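Long-range contact in putative aminopeptidase (Leishmania major, PDB 5NTH), which probably removes amino acids from the N-termini of peptides as a manganese-dependent M17 leucyl aminopeptidase, here in complex with the inhibitor actinonin: residues 8-22 with 222-235. Sequence-based numbering, arbitrary orientation.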
loop_
_atom_site.group_PDB
_atom_site.type_symbol
_atom_site.label_atom_id
_atom_site.label_comp_id
_atom_site.label_asym_id
_atom_site.label_seq_id
_atom_site.Cartn_x
_atom_site.Cartn_y
_atom_site.Cartn_z
ATOM N N ARG A 8 30.346 3.561 27.524
ATOM C CA ARG A 8 29.750 3.280 26.197
ATOM C C ARG A 8 29.661 1.774 25.861
ATOM O O ARG A 8 28.729 1.098 26.319
ATOM C CB ARG A 8 30.432 4.098 25.084
ATOM C CG ARG A 8 29.580 4.230 23.831
ATOM C CD ARG A 8 30.363 4.724 22.629
ATOM N NE ARG A 8 30.544 3.698 21.593
ATOM C CZ ARG A 8 29.854 3.607 20.447
ATOM N NH1 ARG A 8 28.887 4.464 20.130
ATOM N NH2 ARG A 8 30.144 2.639 19.587
ATOM N N SER A 9 30.594 1.252 25.056
ATOM C CA SER A 9 30.567 -0.166 24.663
ATOM C C SER A 9 31.438 -1.020 25.588
ATOM O O SER A 9 32.262 -0.515 26.366
ATOM C CB SER A 9 30.938 -0.387 23.169
ATOM O OG SER A 9 32.309 -0.713 22.977
ATOM N N ASN A 10 31.232 -2.330 25.442
ATOM C CA ASN A 10 31.923 -3.401 26.170
ATOM C C ASN A 10 33.251 -3.842 25.481
ATOM O O ASN A 10 33.698 -4.973 25.656
ATOM C CB ASN A 10 30.939 -4.590 26.229
ATOM C CG ASN A 10 31.018 -5.359 27.530
ATOM O OD1 ASN A 10 30.678 -4.831 28.594
ATOM N ND2 ASN A 10 31.437 -6.628 27.455
ATOM N N SER A 11 33.882 -2.935 24.730
ATOM C CA SER A 11 34.892 -3.288 23.716
ATOM C C SER A 11 36.058 -2.275 23.559
ATOM O O SER A 11 35.855 -1.111 23.224
ATOM C CB SER A 11 34.209 -3.487 22.355
ATOM O OG SER A 11 35.129 -3.390 21.271
ATOM N N ILE A 12 37.277 -2.770 23.731
ATOM C CA ILE A 12 38.493 -1.953 23.704
ATOM C C ILE A 12 38.684 -1.306 22.320
ATOM O O ILE A 12 39.041 -0.134 22.206
ATOM C CB ILE A 12 39.780 -2.778 24.062
ATOM C CG1 ILE A 12 39.540 -3.819 25.202
ATOM C CG2 ILE A 12 40.914 -1.833 24.458
ATOM C CD1 ILE A 12 39.330 -5.279 24.769
ATOM N N VAL A 13 38.433 -2.087 21.279
ATOM C CA VAL A 13 38.706 -1.671 19.897
ATOM C C VAL A 13 37.750 -0.573 19.457
ATOM O O VAL A 13 38.166 0.463 18.939
ATOM C CB VAL A 13 38.600 -2.871 18.901
ATOM C CG1 VAL A 13 38.549 -2.409 17.435
ATOM C CG2 VAL A 13 39.755 -3.852 19.107
ATOM N N GLU A 14 36.461 -0.838 19.637
ATOM C CA GLU A 14 35.408 0.116 19.309
ATOM C C GLU A 14 35.667 1.414 20.086
ATOM O O GLU A 14 35.611 2.504 19.515
ATOM C CB GLU A 14 34.038 -0.502 19.637
ATOM C CG GLU A 14 32.816 0.153 18.989
ATOM C CD GLU A 14 31.545 -0.694 19.164
ATOM O OE1 GLU A 14 31.536 -1.871 18.704
ATOM O OE2 GLU A 14 30.558 -0.203 19.760
ATOM N N GLU A 15 36.009 1.281 21.369
ATOM C CA GLU A 15 36.218 2.439 22.224
ATOM C C GLU A 15 37.457 3.213 21.877
ATOM O O GLU A 15 37.493 4.420 22.082
ATOM C CB GLU A 15 36.256 2.064 23.704
ATOM C CG GLU A 15 34.902 1.685 24.328
ATOM C CD GLU A 15 33.739 2.582 23.909
ATOM O OE1 GLU A 15 33.856 3.826 23.992
ATOM O OE2 GLU A 15 32.689 2.032 23.490
ATOM N N THR A 16 38.478 2.526 21.381
ATOM C CA THR A 16 39.723 3.176 20.964
ATOM C C THR A 16 39.451 4.026 19.733
ATOM O O THR A 16 39.921 5.146 19.642
ATOM C CB THR A 16 40.851 2.140 20.686
ATOM O OG1 THR A 16 41.473 1.768 21.925
ATOM C CG2 THR A 16 41.950 2.685 19.734
ATOM N N ALA A 17 38.679 3.492 18.793
ATOM C CA ALA A 17 38.332 4.241 17.588
ATOM C C ALA A 17 37.370 5.398 17.844
ATOM O O ALA A 17 37.435 6.376 17.117
ATOM C CB ALA A 17 37.772 3.326 16.501
ATOM N N VAL A 18 36.473 5.297 18.830
ATOM C CA VAL A 18 35.593 6.437 19.147
ATOM C C VAL A 18 36.431 7.565 19.744
ATOM O O VAL A 18 36.172 8.735 19.454
ATOM C CB VAL A 18 34.356 6.125 20.068
ATOM C CG1 VAL A 18 33.405 5.080 19.479
ATOM C CG2 VAL A 18 34.787 5.663 21.428
ATOM N N SER A 19 37.446 7.216 20.545
ATOM C CA SER A 19 38.358 8.232 21.153
ATOM C C SER A 19 39.070 9.081 20.097
ATOM O O SER A 19 39.252 10.284 20.282
ATOM C CB SER A 19 39.374 7.593 22.119
ATOM O OG SER A 19 38.786 7.297 23.388
ATOM N N ALA A 20 39.428 8.443 18.993
ATOM C CA ALA A 20 39.995 9.118 17.826
ATOM C C ALA A 20 38.968 9.931 17.065
ATOM O O ALA A 20 39.280 11.033 16.616
ATOM C CB ALA A 20 40.640 8.115 16.877
ATOM N N TYR A 21 37.769 9.388 16.885
ATOM C CA TYR A 21 36.676 10.142 16.260
ATOM C C TYR A 21 36.376 11.415 17.053
ATOM O O TYR A 21 36.134 12.482 16.471
ATOM C CB TYR A 21 35.385 9.319 16.138
ATOM C CG TYR A 21 34.260 10.142 15.601
ATOM C CD1 TYR A 21 34.123 10.368 14.231
ATOM C CD2 TYR A 21 33.394 10.786 16.467
ATOM C CE1 TYR A 21 33.116 11.186 13.737
ATOM C CE2 TYR A 21 32.370 11.604 15.992
ATOM C CZ TYR A 21 32.228 11.789 14.631
ATOM O OH TYR A 21 31.218 12.598 14.198
ATOM N N VAL A 22 36.394 11.304 18.376
ATOM C CA VAL A 22 36.159 12.462 19.233
ATOM C C VAL A 22 37.200 13.520 18.920
ATOM O O VAL A 22 36.850 14.661 18.634
ATOM C CB VAL A 22 36.184 12.063 20.708
ATOM C CG1 VAL A 22 36.232 13.279 21.617
ATOM C CG2 VAL A 22 34.948 11.236 21.032
ATOM N N THR A 222 28.099 11.781 10.267
ATOM C CA THR A 222 28.526 10.588 11.010
ATOM C C THR A 222 27.335 9.689 11.356
ATOM O O THR A 222 26.313 10.173 11.850
ATOM C CB THR A 222 29.215 10.940 12.316
ATOM O OG1 THR A 222 30.302 11.808 12.041
ATOM C CG2 THR A 222 29.769 9.719 12.992
ATOM N N PRO A 223 27.447 8.377 11.097
ATOM C CA PRO A 223 26.371 7.511 11.519
ATOM C C PRO A 223 26.317 7.330 13.046
ATOM O O PRO A 223 27.302 7.571 13.729
ATOM C CB PRO A 223 26.697 6.212 10.822
ATOM C CG PRO A 223 28.162 6.233 10.654
ATOM C CD PRO A 223 28.506 7.645 10.404
ATOM N N PRO A 224 25.165 6.904 13.571
ATOM C CA PRO A 224 24.890 6.720 14.999
ATOM C C PRO A 224 25.571 5.564 15.669
ATOM O O PRO A 224 25.676 5.540 16.887
ATOM C CB PRO A 224 23.395 6.495 15.047
ATOM C CG PRO A 224 22.992 6.135 13.666
ATOM C CD PRO A 224 24.030 6.537 12.717
ATOM N N CYS A 225 26.025 4.599 14.886
ATOM C CA CYS A 225 26.942 3.568 15.409
ATOM C C CYS A 225 28.191 4.213 15.993
ATOM O O CYS A 225 28.855 3.616 16.816
ATOM C CB CYS A 225 27.331 2.545 14.320
ATOM S SG CYS A 225 28.016 3.222 12.763
ATOM N N MET A 226 28.501 5.432 15.549
ATOM C CA MET A 226 29.627 6.219 16.071
ATOM C C MET A 226 29.196 7.462 16.827
ATOM O O MET A 226 29.657 7.693 17.930
ATOM C CB MET A 226 30.519 6.655 14.917
ATOM C CG MET A 226 31.610 7.620 15.343
ATOM S SD MET A 226 32.778 6.807 16.427
ATOM C CE MET A 226 33.725 5.947 15.148
ATOM N N LEU A 227 28.377 8.289 16.200
ATOM C CA LEU A 227 27.838 9.445 16.878
ATOM C C LEU A 227 26.507 9.126 17.530
ATOM O O LEU A 227 25.433 9.343 16.949
ATOM C CB LEU A 227 27.666 10.645 15.951
ATOM C CG LEU A 227 27.282 11.889 16.762
ATOM C CD1 LEU A 227 28.410 12.366 17.656
ATOM C CD2 LEU A 227 26.883 12.984 15.821
ATOM N N ASP A 228 26.602 8.663 18.766
ATOM C CA ASP A 228 25.443 8.397 19.602
ATOM C C ASP A 228 25.383 9.484 20.663
ATOM O O ASP A 228 26.151 10.438 20.627
ATOM C CB ASP A 228 25.545 6.986 20.210
ATOM C CG ASP A 228 26.774 6.797 21.094
ATOM O OD1 ASP A 228 27.245 7.756 21.709
ATOM O OD2 ASP A 228 27.277 5.674 21.180
ATOM N N THR A 229 24.504 9.328 21.630
ATOM C CA THR A 229 24.304 10.365 22.616
ATOM C C THR A 229 25.424 10.501 23.609
ATOM O O THR A 229 25.604 11.571 24.153
ATOM C CB THR A 229 23.018 10.146 23.424
ATOM O OG1 THR A 229 23.104 8.931 24.174
ATOM C CG2 THR A 229 21.803 10.122 22.485
ATOM N N VAL A 230 26.157 9.431 23.879
ATOM C CA VAL A 230 27.272 9.518 24.833
ATOM C C VAL A 230 28.476 10.187 24.189
ATOM O O VAL A 230 29.223 10.908 24.846
ATOM C CB VAL A 230 27.633 8.138 25.417
ATOM C CG1 VAL A 230 28.918 8.183 26.223
ATOM C CG2 VAL A 230 26.507 7.673 26.328
ATOM N N VAL A 231 28.646 9.949 22.902
ATOM C CA VAL A 231 29.791 10.470 22.200
ATOM C C VAL A 231 29.536 11.939 21.945
ATOM O O VAL A 231 30.365 12.769 22.294
ATOM C CB VAL A 231 30.057 9.720 20.879
ATOM C CG1 VAL A 231 31.086 10.460 20.016
ATOM C CG2 VAL A 231 30.561 8.318 21.176
ATOM N N TYR A 232 28.382 12.237 21.340
ATOM C CA TYR A 232 27.923 13.605 21.131
ATOM C C TYR A 232 28.066 14.413 22.420
ATOM O O TYR A 232 28.482 15.560 22.378
ATOM C CB TYR A 232 26.470 13.609 20.704
ATOM C CG TYR A 232 26.000 14.807 19.931
ATOM C CD1 TYR A 232 26.702 16.017 19.921
ATOM C CD2 TYR A 232 24.814 14.737 19.209
ATOM C CE1 TYR A 232 26.244 17.100 19.202
ATOM C CE2 TYR A 232 24.342 15.812 18.481
ATOM C CZ TYR A 232 25.048 16.999 18.476
ATOM O OH TYR A 232 24.564 18.088 17.738
ATOM N N ALA A 233 27.755 13.816 23.566
ATOM C CA ALA A 233 27.933 14.514 24.861
ATOM C C ALA A 233 29.394 14.742 25.283
ATOM O O ALA A 233 29.747 15.783 25.847
ATOM C CB ALA A 233 27.225 13.757 25.962
ATOM N N GLU A 234 30.238 13.756 25.044
ATOM C CA GLU A 234 31.647 13.915 25.344
ATOM C C GLU A 234 32.272 15.076 24.514
ATOM O O GLU A 234 33.172 15.793 24.987
ATOM C CB GLU A 234 32.347 12.596 25.077
ATOM C CG GLU A 234 33.735 12.490 25.661
ATOM C CD GLU A 234 34.401 11.214 25.213
ATOM O OE1 GLU A 234 33.899 10.110 25.561
ATOM O OE2 GLU A 234 35.400 11.328 24.472
ATOM N N ILE A 235 31.769 15.243 23.289
ATOM C CA ILE A 235 32.248 16.241 22.375
ATOM C C ILE A 235 31.854 17.593 22.926
ATOM O O ILE A 235 32.698 18.484 23.068
ATOM C CB ILE A 235 31.704 16.040 20.938
ATOM C CG1 ILE A 235 32.451 14.907 20.225
ATOM C CG2 ILE A 235 31.903 17.284 20.085
ATOM C CD1 ILE A 235 31.869 14.488 18.883
#
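V18 and Y21 of helix 12-22 pack on M226, in the turn leading into helix 229-235, and the axes of the two short helical segments approach to 10.6 Å, their N-to-C directions 41° apart. M226 lies over the Y21 ring: its CG sits 3.7 Å from the ring centroid, a CH-pi contact, and its SD is placed obliquely in a Met-aromatic contact. Bends at chi2 (67°) and chi3 (79°) fold the methionine back, so that SD also reaches V18 CG1 at 3.6 Å. At the ring edge Y21 OH gives a very short hydrogen bond to T222 OG1, which is bonded in turn to R218 O. CE2 of the same ring meets I235 CD1 at 4.1 Å, while V22 CG2 rests on V231 CG1. At the N-terminal end of helix 229-235, R8 reaches across from the loop before helix 12-22. Its NH2 donates to C225 O (3.2 Å), almost in line with the carbonyl bond though tilted from the guanidinium plane. NH1 is directed at D228, the N-cap of helix 229-235, whose OD1 accepts from V231 N at 2.9 Å; the closeness of NH1 and D228 OD2 is doubtful in the model. E14 OE2 and E15 OE2 form salt bridges with R8 NH2 and NE, respectively, though as hydrogen bonds both are weak; E15 OE2 is also held by S9 N and OG, and E14 pairs with R256 of the second subunit. The contact thus fastens the N-terminal helix 12-26 onto the catalytic domain: helix 203-221 packs against Y21, L227 and I235, R6 bridges E15 and E234, and strands 275-282 and 349-361 lie against helix 229-243.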